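Local coordinates for protein CLPV1 (Pseudomonas aeruginosa, PDB 4UQW), which probably powers disassembly of the contracted TssB-TssC sheath in type VI secretion as a Clp-family ATPase, of which this is the N domain, at residues R33-V38 / D78-G83; D52-Q57 / Q113-Y118; K71-A76 / T134-E139. All blocks are in the same frame, centred on the assembly; numbering follows the deposited sequence. Where two conformers were deposited one is given.

Contact 1: residues R33-V38 / D78-G83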
ATOM      1  N   ARG A  33      -8.011 -12.013  12.298  1.00 26.25           N
ATOM      2  CA  ARG A  33      -9.172 -12.390  11.476  1.00 24.04           C
ATOM      3  C   ARG A  33      -9.117 -13.792  10.917  1.00 31.49           C
ATOM      4  O   ARG A  33     -10.117 -14.291  10.375  1.00 32.75           O
ATOM      5  CB  ARG A  33      -9.318 -11.440  10.279  1.00 28.09           C
ATOM      6  CG  ARG A  33      -9.379  -9.984  10.652  1.00 39.05           C
ATOM      7  CD  ARG A  33     -10.785  -9.519  10.881  1.00 60.42           C
ATOM      8  NE  ARG A  33     -11.368  -9.139   9.607  1.00 72.99           N
ATOM      9  CZ  ARG A  33     -12.514  -8.491   9.472  1.00 72.19           C
ATOM     10  NH1 ARG A  33     -13.214  -8.139  10.546  1.00 75.24           N
ATOM     11  NH2 ARG A  33     -12.949  -8.200   8.258  1.00 68.88           N
ATOM     12  N   GLY A  34      -7.946 -14.402  10.984  1.00 23.94           N
ATOM     13  CA  GLY A  34      -7.726 -15.714  10.397  1.00 26.66           C
ATOM     14  C   GLY A  34      -7.661 -15.708   8.882  1.00 20.70           C
ATOM     15  O   GLY A  34      -7.893 -16.706   8.210  1.00 23.54           O
ATOM     16  N   ASN A  35      -7.237 -14.566   8.314  1.00 18.27           N
ATOM     17  CA  ASN A  35      -7.075 -14.499   6.853  1.00 15.06           C
ATOM     18  C   ASN A  35      -5.726 -15.134   6.457  1.00 17.49           C
ATOM     19  O   ASN A  35      -4.744 -15.041   7.231  1.00 19.32           O
ATOM     20  CB  ASN A  35      -7.113 -13.031   6.322  1.00 17.29           C
ATOM     21  CG  ASN A  35      -8.383 -12.270   6.686  1.00 18.88           C
ATOM     22  OD1 ASN A  35      -8.320 -11.095   7.061  1.00 19.35           O
ATOM     23  ND2 ASN A  35      -9.570 -12.959   6.608  1.00 21.21           N
ATOM     24  N   PRO A  36      -5.636 -15.791   5.296  1.00 18.18           N
ATOM     25  CA  PRO A  36      -4.424 -16.579   5.051  1.00 19.20           C
ATOM     26  C   PRO A  36      -3.221 -15.753   4.618  1.00 19.07           C
ATOM     27  O   PRO A  36      -2.058 -16.187   4.846  1.00 18.87           O
ATOM     28  CB  PRO A  36      -4.831 -17.551   3.928  1.00 20.13           C
ATOM     29  CG  PRO A  36      -5.995 -16.849   3.253  1.00 23.40           C
ATOM     30  CD  PRO A  36      -6.731 -16.140   4.378  1.00 17.63           C
ATOM     31  N   TYR A  37      -3.471 -14.561   4.044  1.00 16.09           N
ATOM     32  CA  TYR A  37      -2.371 -13.716   3.515  1.00 13.81           C
ATOM     33  C   TYR A  37      -2.582 -12.301   3.916  1.00 15.45           C
ATOM     34  O   TYR A  37      -3.707 -11.782   3.855  1.00 16.87           O
ATOM     35  CB  TYR A  37      -2.261 -13.790   1.930  1.00 15.24           C
ATOM     36  CG  TYR A  37      -1.928 -15.207   1.510  1.00 16.83           C
ATOM     37  CD1 TYR A  37      -0.614 -15.674   1.601  1.00 18.17           C
ATOM     38  CD2 TYR A  37      -2.940 -16.099   1.136  1.00 19.15           C
ATOM     39  CE1 TYR A  37      -0.306 -16.996   1.309  1.00 20.12           C
ATOM     40  CE2 TYR A  37      -2.655 -17.418   0.853  1.00 19.51           C
ATOM     41  CZ  TYR A  37      -1.340 -17.853   0.931  1.00 19.16           C
ATOM     42  OH  TYR A  37      -1.051 -19.167   0.655  1.00 21.01           O
ATOM     43  N   VAL A  38      -1.484 -11.642   4.319  1.00 14.30           N
ATOM     44  CA  VAL A  38      -1.481 -10.202   4.506  1.00 14.50           C
ATOM     45  C   VAL A  38      -1.503  -9.535   3.110  1.00 16.33           C
ATOM     46  O   VAL A  38      -0.600  -9.730   2.306  1.00 15.53           O
ATOM     47  CB  VAL A  38      -0.257  -9.746   5.273  1.00 13.53           C
ATOM     48  CG1 VAL A  38      -0.399  -8.276   5.612  1.00 17.68           C
ATOM     49  CG2 VAL A  38      -0.141 -10.574   6.566  1.00 16.60           C
ATOM     50  N   ASP A  78     -13.960  -7.912   4.954  1.00 22.78           N
ATOM     51  CA  ASP A  78     -14.982  -8.816   5.523  1.00 26.91           C
ATOM     52  C   ASP A  78     -15.225 -10.001   4.604  1.00 29.68           C
ATOM     53  O   ASP A  78     -15.715 -11.041   5.038  1.00 30.16           O
ATOM     54  CB  ASP A  78     -16.308  -8.076   5.794  1.00 28.55           C
ATOM     55  CG  ASP A  78     -16.243  -7.214   7.056  1.00 41.87           C
ATOM     56  OD1 ASP A  78     -15.310  -7.410   7.858  1.00 46.82           O
ATOM     57  OD2 ASP A  78     -17.087  -6.312   7.242  1.00 41.38           O
ATOM     58  N   ARG A  79     -14.879  -9.851   3.336  1.00 25.98           N
ATOM     59  CA  ARG A  79     -15.096 -10.911   2.373  1.00 28.89           C
ATOM     60  C   ARG A  79     -13.917 -11.884   2.218  1.00 30.12           C
ATOM     61  O   ARG A  79     -14.069 -12.955   1.639  1.00 34.97           O
ATOM     62  CB  ARG A  79     -15.459 -10.307   1.001  1.00 35.60           C
ATOM     63  CG  ARG A  79     -16.863  -9.646   0.962  1.00 38.31           C
ATOM     64  CD  ARG A  79     -17.183  -9.120  -0.448  1.00 49.77           C
ATOM     65  NE  ARG A  79     -18.338  -8.215  -0.489  1.00 58.95           N
ATOM     66  CZ  ARG A  79     -18.259  -6.904  -0.712  1.00 71.87           C
ATOM     67  NH1 ARG A  79     -17.074  -6.333  -0.924  1.00 73.16           N
ATOM     68  NH2 ARG A  79     -19.361  -6.160  -0.731  1.00 73.58           N
ATOM     69  N   LEU A  80     -12.737 -11.545   2.740  1.00 25.13           N
ATOM     70  CA  LEU A  80     -11.629 -12.482   2.651  1.00 27.00           C
ATOM     71  C   LEU A  80     -11.921 -13.798   3.318  1.00 27.30           C
ATOM     72  O   LEU A  80     -12.684 -13.867   4.271  1.00 28.52           O
ATOM     73  CB  LEU A  80     -10.379 -11.884   3.310  1.00 22.01           C
ATOM     74  CG  LEU A  80      -9.862 -10.584   2.683  1.00 22.36           C
ATOM     75  CD1 LEU A  80      -8.704 -10.014   3.494  1.00 22.79           C
ATOM     76  CD2 LEU A  80      -9.400 -10.928   1.288  1.00 27.94           C
ATOM     77  N   PRO A  81     -11.268 -14.869   2.843  1.00 27.55           N
ATOM     78  CA  PRO A  81     -11.456 -16.154   3.520  1.00 33.35           C
ATOM     79  C   PRO A  81     -10.949 -16.112   4.961  1.00 26.82           C
ATOM     80  O   PRO A  81      -9.941 -15.411   5.247  1.00 25.64           O
ATOM     81  CB  PRO A  81     -10.665 -17.136   2.656  1.00 35.23           C
ATOM     82  CG  PRO A  81      -9.857 -16.389   1.765  1.00 35.26           C
ATOM     83  CD  PRO A  81     -10.321 -14.938   1.716  1.00 31.92           C
ATOM     84  N   ARG A  82     -11.620 -16.840   5.851  1.00 30.19           N
ATOM     85  CA  ARG A  82     -11.303 -16.802   7.274  1.00 35.98           C
ATOM     86  C   ARG A  82     -11.018 -18.177   7.807  1.00 42.26           C
ATOM     87  O   ARG A  82     -11.059 -19.154   7.072  1.00 44.93           O
ATOM     88  CB  ARG A  82     -12.432 -16.185   8.096  1.00 38.70           C
ATOM     89  CG  ARG A  82     -12.780 -14.736   7.790  1.00 37.63           C
ATOM     90  CD  ARG A  82     -14.083 -14.299   8.514  1.00 65.78           C
ATOM     91  NE  ARG A  82     -14.398 -12.875   8.317  1.00 70.88           N
ATOM     92  CZ  ARG A  82     -15.343 -12.195   8.978  1.00 67.38           C
ATOM     93  NH1 ARG A  82     -16.086 -12.801   9.904  1.00 55.90           N
ATOM     94  NH2 ARG A  82     -15.558 -10.903   8.709  1.00 63.96           N
ATOM     95  N   GLY A  83     -10.733 -18.235   9.104  1.00 42.84           N
ATOM     96  CA  GLY A  83     -10.460 -19.495   9.771  1.00 48.46           C
ATOM     97  C   GLY A  83      -9.281 -20.262   9.208  1.00 49.15           C
ATOM     98  O   GLY A  83      -9.242 -21.493   9.234  1.00 57.12           O
TER
HETATM   99  O   HOH W   1     -12.466 -11.805   6.503  1.00 28.27           O
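G34 and N35 run alongside R82 and G83, the CA atoms of G34 and G83 being 4.7 Å apart. G34 closes helix 17-33 in a Schellman motif with positive phi, and the chain then turns into strand 37-38. The amide of N35 does the central work: ND2 donates to the backbone O of P81 at 2.8 Å, reaching it from above the carbonyl plane, while the same oxygen lies 3.4 Å from CA of N35 in a fairly straight CA-H...O contact. ND2 also donates to a water that NE of R82 reaches too and that lies beside the O of L80. Its other end, OD1, goes to H42. CB and CD1 of L80 lie against the amide, the two side chains crossing at about a right angle.

Further out, R33 bends at chi2 and chi3, which brings NH2 to OD1 of D78 at 2.5 Å, a short salt bridge on the anti lone pair. R82, extended from CG to NE, holds its NH2 above one face of the R33 guanidinium, off-centre, the two planes 55° apart. Both guanidinium groups gather at the one carboxylate of D78, R33 closely and R82 at long range.

CD of P36 meets CG of P81 at 4.1 Å, the rings crossing at about a right angle. Behind them, strand 37-38 pairs in parallel with strand 89-90, while L80 leans on helix 40-49 and N35 on C30 of helix 17-33.

Contact 2: residues D52-Q57 / Q113-Y118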
ATOM      1  N   ASP A  52      -2.806  10.512   9.759  1.00 20.41           N
ATOM      2  CA  ASP A  52      -2.467  11.093   8.461  1.00 17.92           C
ATOM      3  C   ASP A  52      -1.395  10.249   7.802  1.00 19.27           C
ATOM      4  O   ASP A  52      -0.709   9.457   8.470  1.00 18.87           O
ATOM      5  CB  ASP A  52      -2.006  12.546   8.643  1.00 21.36           C
ATOM      6  CG  ASP A  52      -2.063  13.374   7.352  1.00 22.46           C
ATOM      7  OD1 ASP A  52      -2.763  13.016   6.383  1.00 21.51           O
ATOM      8  OD2 ASP A  52      -1.406  14.456   7.338  1.00 26.80           O
ATOM      9  N   SER A  53      -1.240  10.431   6.495  1.00 17.54           N
ATOM     10  CA  SER A  53      -0.268   9.704   5.688  1.00 16.08           C
ATOM     11  C   SER A  53      -0.293  10.253   4.269  1.00 16.91           C
ATOM     12  O   SER A  53      -1.185  11.048   3.938  1.00 17.43           O
ATOM     13  CB  SER A  53      -0.564   8.206   5.620  1.00 16.36           C
ATOM     14  OG  SER A  53      -1.761   8.005   4.832  1.00 17.12           O
ATOM     15  N   ASP A  54       0.624   9.799   3.422  1.00 16.21           N
ATOM     16  CA  ASP A  54       0.533  10.178   2.008  1.00 14.55           C
ATOM     17  C   ASP A  54      -0.780   9.671   1.422  1.00 16.48           C
ATOM     18  O   ASP A  54      -1.372  10.337   0.585  1.00 17.72           O
ATOM     19  CB  ASP A  54       1.627   9.527   1.155  1.00 16.37           C
ATOM     20  CG  ASP A  54       2.996  10.037   1.434  1.00 16.18           C
ATOM     21  OD1 ASP A  54       3.144  11.073   2.135  1.00 16.62           O
ATOM     22  OD2 ASP A  54       3.905   9.404   0.868  1.00 15.34           O
ATOM     23  N   LEU A  55      -1.193   8.466   1.814  1.00 16.69           N
ATOM     24  CA  LEU A  55      -2.423   7.912   1.266  1.00 16.74           C
ATOM     25  C   LEU A  55      -3.640   8.805   1.617  1.00 17.83           C
ATOM     26  O   LEU A  55      -4.530   9.053   0.765  1.00 17.49           O
ATOM     27  CB  LEU A  55      -2.621   6.457   1.795  1.00 15.69           C
ATOM     28  CG  LEU A  55      -3.808   5.727   1.211  1.00 20.64           C
ATOM     29  CD1 LEU A  55      -3.780   5.646  -0.351  1.00 21.68           C
ATOM     30  CD2 LEU A  55      -3.726   4.291   1.734  1.00 23.78           C
ATOM     31  N   HIS A  56      -3.731   9.291   2.873  1.00 15.72           N
ATOM     32  CA  HIS A  56      -4.810  10.194   3.226  1.00 16.14           C
ATOM     33  C   HIS A  56      -4.850  11.387   2.311  1.00 18.34           C
ATOM     34  O   HIS A  56      -5.939  11.835   1.877  1.00 21.28           O
ATOM     35  CB  HIS A  56      -4.693  10.743   4.653  1.00 18.61           C
ATOM     36  CG  HIS A  56      -4.891   9.749   5.765  1.00 17.84           C
ATOM     37  ND1 HIS A  56      -4.006   8.724   6.039  1.00 20.39           N
ATOM     38  CD2 HIS A  56      -5.833   9.707   6.754  1.00 24.12           C
ATOM     39  CE1 HIS A  56      -4.395   8.086   7.135  1.00 21.72           C
ATOM     40  NE2 HIS A  56      -5.498   8.663   7.586  1.00 25.34           N
ATOM     41  N   GLN A  57      -3.683  12.004   2.128  1.00 17.68           N
ATOM     42  CA  GLN A  57      -3.623  13.234   1.359  1.00 16.38           C
ATOM     43  C   GLN A  57      -3.875  13.006  -0.113  1.00 18.14           C
ATOM     44  O   GLN A  57      -4.522  13.836  -0.750  1.00 20.11           O
ATOM     45  CB  GLN A  57      -2.244  13.907   1.568  1.00 18.52           C
ATOM     46  CG  GLN A  57      -2.100  14.306   3.049  1.00 18.77           C
ATOM     47  CD  GLN A  57      -3.188  15.307   3.455  1.00 24.41           C
ATOM     48  OE1 GLN A  57      -3.502  16.236   2.716  1.00 25.51           O
ATOM     49  NE2 GLN A  57      -3.808  15.081   4.599  1.00 26.03           N
ATOM     50  N   GLN A 113      14.161   6.017   1.063  1.00 16.54           N
ATOM     51  CA  GLN A 113      13.092   5.263   1.740  1.00 17.67           C
ATOM     52  C   GLN A 113      11.819   5.306   0.936  1.00 16.66           C
ATOM     53  O   GLN A 113      11.520   6.281   0.255  1.00 17.72           O
ATOM     54  CB  GLN A 113      12.784   5.832   3.098  1.00 18.87           C
ATOM     55  CG  GLN A 113      13.995   5.887   4.024  1.00 21.80           C
ATOM     56  CD  GLN A 113      13.537   6.451   5.331  1.00 32.44           C
ATOM     57  OE1 GLN A 113      13.028   5.732   6.124  1.00 27.74           O
ATOM     58  NE2 GLN A 113      13.650   7.762   5.513  1.00 45.14           N
ATOM     59  N   VAL A 114      11.060   4.225   1.015  1.00 13.55           N
ATOM     60  CA  VAL A 114       9.791   4.142   0.292  1.00 14.01           C
ATOM     61  C   VAL A 114       8.653   4.595   1.201  1.00 14.43           C
ATOM     62  O   VAL A 114       8.379   3.982   2.236  1.00 16.19           O
ATOM     63  CB  VAL A 114       9.574   2.694  -0.204  1.00 14.10           C
ATOM     64  CG1 VAL A 114       8.182   2.487  -0.897  1.00 16.36           C
ATOM     65  CG2 VAL A 114      10.762   2.251  -1.102  1.00 15.83           C
ATOM     66  N   ARG A 115       8.028   5.707   0.819  1.00 13.98           N
ATOM     67  CA  ARG A 115       6.859   6.235   1.506  1.00 13.39           C
ATOM     68  C   ARG A 115       5.604   5.710   0.836  1.00 15.40           C
ATOM     69  O   ARG A 115       5.623   5.192  -0.300  1.00 15.21           O
ATOM     70  CB  ARG A 115       6.876   7.776   1.508  1.00 15.60           C
ATOM     71  CG  ARG A 115       6.994   8.428   0.103  1.00 14.49           C
ATOM     72  CD  ARG A 115       7.377   9.926   0.211  1.00 17.73           C
ATOM     73  NE  ARG A 115       6.341  10.676   0.903  1.00 18.26           N
ATOM     74  CZ  ARG A 115       6.526  11.940   1.271  1.00 17.46           C
ATOM     75  NH1 ARG A 115       7.717  12.535   1.047  1.00 20.54           N
ATOM     76  NH2 ARG A 115       5.540  12.595   1.852  1.00 17.51           N
ATOM     77  N   THR A 116       4.475   5.874   1.496  1.00 14.63           N
ATOM     78  CA  THR A 116       3.275   5.245   0.919  1.00 15.01           C
ATOM     79  C   THR A 116       2.855   5.885  -0.405  1.00 13.79           C
ATOM     80  O   THR A 116       2.276   5.184  -1.256  1.00 13.23           O
ATOM     81  CB  THR A 116       2.071   5.198   1.908  1.00 16.66           C
ATOM     82  OG1 THR A 116       1.614   6.507   2.220  1.00 15.61           O
ATOM     83  CG2 THR A 116       2.475   4.462   3.193  1.00 15.57           C
ATOM     84  N   GLY A 117       3.238   7.134  -0.681  1.00 15.17           N
ATOM     85  CA  GLY A 117       2.850   7.713  -1.949  1.00 15.91           C
ATOM     86  C   GLY A 117       3.651   7.069  -3.068  1.00 15.19           C
ATOM     87  O   GLY A 117       3.152   6.969  -4.197  1.00 15.41           O
ATOM     88  N   TYR A 118       4.882   6.609  -2.777  1.00 14.44           N
ATOM     89  CA  TYR A 118       5.618   5.878  -3.826  1.00 15.83           C
ATOM     90  C   TYR A 118       5.027   4.488  -4.037  1.00 15.01           C
ATOM     91  O   TYR A 118       5.089   3.966  -5.157  1.00 15.27           O
ATOM     92  CB  TYR A 118       7.104   5.726  -3.461  1.00 15.50           C
ATOM     93  CG  TYR A 118       7.829   7.029  -3.241  1.00 14.82           C
ATOM     94  CD1 TYR A 118       7.342   8.228  -3.694  1.00 14.90           C
ATOM     95  CD2 TYR A 118       9.030   7.016  -2.538  1.00 15.49           C
ATOM     96  CE1 TYR A 118       8.048   9.431  -3.492  1.00 16.74           C
ATOM     97  CE2 TYR A 118       9.757   8.201  -2.319  1.00 18.16           C
ATOM     98  CZ  TYR A 118       9.244   9.387  -2.773  1.00 19.67           C
ATOM     99  OH  TYR A 118       9.904  10.579  -2.506  1.00 21.44           O
TER
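D54 and R115 form a side-on, two-pronged salt bridge between the starts of two helices. NE of R115 meets OD2 of D54 at 2.7 Å on its syn lone pair, and NH2 of R115 meets OD1 at 2.9 Å, with an almost straight N-H...O angle of 171°. Guanidinium and carboxylate are nearly coplanar, 22° apart, as suits a side-on pair.

The anti lone pair of OD2 is used as well: N of G117, in the first turn of helix 116-124, donates to it at 2.8 Å. OD2 is thus gripped from both of its sides, and the N-terminal end of that helix would be expected to stabilise the negative charge further. The remaining oxygen, OD1, also bonds to S159, and NH2 of R115 to N162, so the C-terminal tail is tied to the same ion pair.

Each helix has its own N-cap residue, S53 for helix 54-61 and R115 for helix 116-124. OG of S53 and ND1 of H56 lie 2.6 Å apart in a hydrogen bond. T116, the first residue of helix 116-124, faces the start of helix 54-61: its OG1 bonds to E161 of the tail and takes a weak bond from N of L55.

Packing closes round this polar centre. F152 and V156 of helix 152-156 lie against both D54 and R115, L18 and I47 touch T116, and L55 rests on F44 and L48. With chi1 at 55°, CG of R115 stands between its own backbone N and carbonyl carbon, which sets that atom over the centre of the Y118 ring, 3.5 Å above its plane.

Contact 3: residues K71-A76 / T134-E139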
ATOM      1  N   LYS A  71     -15.651   2.395   3.308  1.00 18.93           N
ATOM      2  CA  LYS A  71     -16.722   1.410   3.185  1.00 18.98           C
ATOM      3  C   LYS A  71     -16.234   0.235   2.299  1.00 20.33           C
ATOM      4  O   LYS A  71     -16.438  -0.973   2.592  1.00 20.83           O
ATOM      5  CB  LYS A  71     -17.987   2.037   2.592  1.00 20.14           C
ATOM      6  CG  LYS A  71     -19.159   1.109   2.387  1.00 22.22           C
ATOM      7  CD  LYS A  71     -20.328   1.926   1.880  1.00 22.16           C
ATOM      8  CE  LYS A  71     -21.603   1.126   1.813  1.00 32.32           C
ATOM      9  NZ  LYS A  71     -21.441   0.021   0.837  1.00 42.18           N
ATOM     10  N   ASP A  72     -15.633   0.584   1.163  1.00 18.39           N
ATOM     11  CA  ASP A  72     -15.187  -0.440   0.257  1.00 18.48           C
ATOM     12  C   ASP A  72     -14.080  -1.314   0.867  1.00 19.93           C
ATOM     13  O   ASP A  72     -14.081  -2.544   0.639  1.00 18.96           O
ATOM     14  CB  ASP A  72     -14.665   0.205  -1.043  1.00 17.83           C
ATOM     15  CG  ASP A  72     -15.800   0.773  -1.921  1.00 22.20           C
ATOM     16  OD1 ASP A  72     -17.007   0.434  -1.719  1.00 22.34           O
ATOM     17  OD2 ASP A  72     -15.527   1.623  -2.805  1.00 22.70           O
ATOM     18  N   LEU A  73     -13.126  -0.709   1.581  1.00 18.31           N
ATOM     19  CA  LEU A  73     -12.043  -1.498   2.144  1.00 18.05           C
ATOM     20  C   LEU A  73     -12.566  -2.403   3.230  1.00 18.36           C
ATOM     21  O   LEU A  73     -12.128  -3.581   3.327  1.00 19.76           O
ATOM     22  CB  LEU A  73     -10.924  -0.603   2.709  1.00 19.08           C
ATOM     23  CG  LEU A  73     -10.222   0.233   1.628  1.00 19.91           C
ATOM     24  CD1 LEU A  73      -9.152   1.076   2.356  1.00 22.84           C
ATOM     25  CD2 LEU A  73      -9.565  -0.642   0.562  1.00 26.71           C
ATOM     26  N   THR A  74     -13.492  -1.911   4.049  1.00 22.34           N
ATOM     27  CA  THR A  74     -14.108  -2.720   5.118  0.58 23.02           C
ATOM     28  C   THR A  74     -14.828  -3.911   4.523  1.00 21.13           C
ATOM     29  O   THR A  74     -14.709  -5.071   4.979  1.00 23.85           O
ATOM     30  CB  THR A  74     -15.099  -1.903   5.942  0.58 25.37           C
ATOM     31  OG1 THR A  74     -14.391  -0.902   6.679  0.58 27.84           O
ATOM     32  CG2 THR A  74     -15.871  -2.815   6.865  0.58 29.82           C
ATOM     33  N   GLU A  75     -15.602  -3.656   3.469  1.00 23.19           N
ATOM     34  CA  GLU A  75     -16.304  -4.755   2.816  1.00 24.08           C
ATOM     35  C   GLU A  75     -15.350  -5.788   2.175  1.00 27.11           C
ATOM     36  O   GLU A  75     -15.569  -7.018   2.328  1.00 26.31           O
ATOM     37  CB  GLU A  75     -17.323  -4.197   1.803  1.00 27.08           C
ATOM     38  CG  GLU A  75     -18.410  -3.429   2.577  1.00 31.61           C
ATOM     39  CD  GLU A  75     -19.517  -2.865   1.691  1.00 41.33           C
ATOM     40  OE1 GLU A  75     -19.438  -3.132   0.468  1.00 42.49           O
ATOM     41  OE2 GLU A  75     -20.450  -2.186   2.224  1.00 38.27           O
ATOM     42  N   ALA A  76     -14.264  -5.334   1.523  1.00 21.01           N
ATOM     43  CA  ALA A  76     -13.274  -6.257   0.984  1.00 21.84           C
ATOM     44  C   ALA A  76     -12.634  -7.087   2.094  1.00 24.78           C
ATOM     45  O   ALA A  76     -12.405  -8.295   1.931  1.00 24.76           O
ATOM     46  CB  ALA A  76     -12.189  -5.469   0.202  1.00 20.40           C
ATOM     47  N   THR A 134      -7.935  -1.403  -7.914  1.00 21.90           N
ATOM     48  CA  THR A 134      -9.288  -0.939  -8.246  1.00 21.71           C
ATOM     49  C   THR A 134     -10.333  -1.986  -7.909  1.00 24.79           C
ATOM     50  O   THR A 134     -11.462  -1.649  -7.667  1.00 25.46           O
ATOM     51  CB  THR A 134      -9.388  -0.496  -9.734  1.00 24.75           C
ATOM     52  OG1 THR A 134      -9.166  -1.623 -10.616  1.00 29.98           O
ATOM     53  CG2 THR A 134      -8.338   0.572 -10.035  1.00 29.87           C
ATOM     54  N   GLY A 135      -9.929  -3.255  -7.848  1.00 22.49           N
ATOM     55  CA  GLY A 135     -10.808  -4.306  -7.375  1.00 24.78           C
ATOM     56  C   GLY A 135     -11.239  -4.081  -5.925  1.00 21.01           C
ATOM     57  O   GLY A 135     -12.376  -4.402  -5.579  1.00 24.53           O
ATOM     58  N   LEU A 136     -10.384  -3.507  -5.104  1.00 20.89           N
ATOM     59  CA  LEU A 136     -10.721  -3.156  -3.735  1.00 21.15           C
ATOM     60  C   LEU A 136     -11.716  -2.012  -3.655  1.00 21.27           C
ATOM     61  O   LEU A 136     -12.657  -2.034  -2.853  1.00 22.36           O
ATOM     62  CB  LEU A 136      -9.453  -2.794  -2.955  1.00 20.09           C
ATOM     63  CG  LEU A 136      -8.422  -3.924  -2.843  1.00 21.04           C
ATOM     64  CD1 LEU A 136      -7.236  -3.465  -2.028  1.00 21.74           C
ATOM     65  CD2 LEU A 136      -9.072  -5.139  -2.190  1.00 22.96           C
ATOM     66  N   SER A 137     -11.507  -0.993  -4.484  1.00 20.17           N
ATOM     67  CA  SER A 137     -12.465   0.137  -4.525  1.00 20.32           C
ATOM     68  C   SER A 137     -12.393   0.796  -5.875  1.00 17.94           C
ATOM     69  O   SER A 137     -11.301   1.204  -6.316  1.00 20.15           O
ATOM     70  CB  SER A 137     -12.137   1.191  -3.452  1.00 18.85           C
ATOM     71  OG  SER A 137     -13.047   2.283  -3.558  1.00 18.02           O
ATOM     72  N   ALA A 138     -13.573   0.967  -6.493  1.00 20.22           N
ATOM     73  CA  ALA A 138     -13.631   1.748  -7.702  1.00 22.32           C
ATOM     74  C   ALA A 138     -13.190   3.187  -7.484  1.00 18.63           C
ATOM     75  O   ALA A 138     -12.798   3.847  -8.463  1.00 20.95           O
ATOM     76  CB  ALA A 138     -15.048   1.718  -8.274  1.00 23.18           C
ATOM     77  N   GLU A 139     -13.143   3.665  -6.236  1.00 17.37           N
ATOM     78  CA  GLU A 139     -12.610   5.021  -5.973  1.00 19.51           C
ATOM     79  C   GLU A 139     -11.189   5.139  -6.503  1.00 20.56           C
ATOM     80  O   GLU A 139     -10.756   6.209  -6.943  1.00 19.92           O
ATOM     81  CB  GLU A 139     -12.589   5.373  -4.462  1.00 18.97           C
ATOM     82  CG  GLU A 139     -14.025   5.575  -3.885  1.00 19.29           C
ATOM     83  CD  GLU A 139     -14.732   6.696  -4.582  1.00 20.75           C
ATOM     84  OE1 GLU A 139     -14.294   7.852  -4.556  1.00 20.55           O
ATOM     85  OE2 GLU A 139     -15.848   6.478  -5.160  1.00 24.91           O
TER
HETATM   86  O   HOH W   2     -15.216  -3.698  -1.590  1.00 32.69           O
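D72 and S137 supply the direct polar link. OG of S137 donates to OD2 of D72 at 2.7 Å, using the anti lone pair of the carboxylate. The serine hydroxyl is employed twice, because the backbone N of E139 donates back to OG at 3.0 Å, the bond that defines an ST turn. Chi1 of 178° swings OG away from the backbone N of S137, leaving it placed both for D72 and for the turn. One hydroxyl thus joins D72 to the start of the 3-10 segment 138-139.

A water adds an indirect link between the backbones. It donates to O of D72 at 2.8 Å and makes a weak bond to O of L136. Alongside, CB of D72 packs against that same leucine carbonyl, at 3.5 Å from its O.

No salt bridge joins the two segments; E139 turns its OE1 to K142, and its OE2 stays 5.4 Å from OD2 of D72.

The apolar half is formed by L136, which fits against two residues about one helical turn apart on helix 66-79. Its CD2 branch meets CB of A76 at 3.9 Å, and its CB meets CD2 of L73 at 4.1 Å, the two leucine side chains crossing at a slant. V41 of helix 40-49 touches L73, A76 and L136 alike. The whole is a helix-helix junction of a mainly helical Clp N domain, in which the C-terminal end of helix 127-136, followed by an ST turn that opens the 3-10 segment, docks on the flank of helix 66-79.

Overall arrangement
Contact 2 is the buried one, about 9 Å from the centre of the chain to its own centre; contact 3 is partly buried and contact 1 lies on the surface, on the side of the chain's centre opposite contact 2. Contacts 1 and 3 both use helix 66-79, one at its C-terminal end and the other along its flank, and helix 40-49 touches all three contacts. Contacts 2 and 3 take up successive helices on each side, 54-61 then 66-79, and 116-124 then 127-136. Ion pairing changes with depth: contact 2 sets a two-bond pair in a largely buried place, against F152, V156 and the tail, contact 1 has its charges at the surface, and contact 3 pairs a carboxylate with a hydroxyl instead.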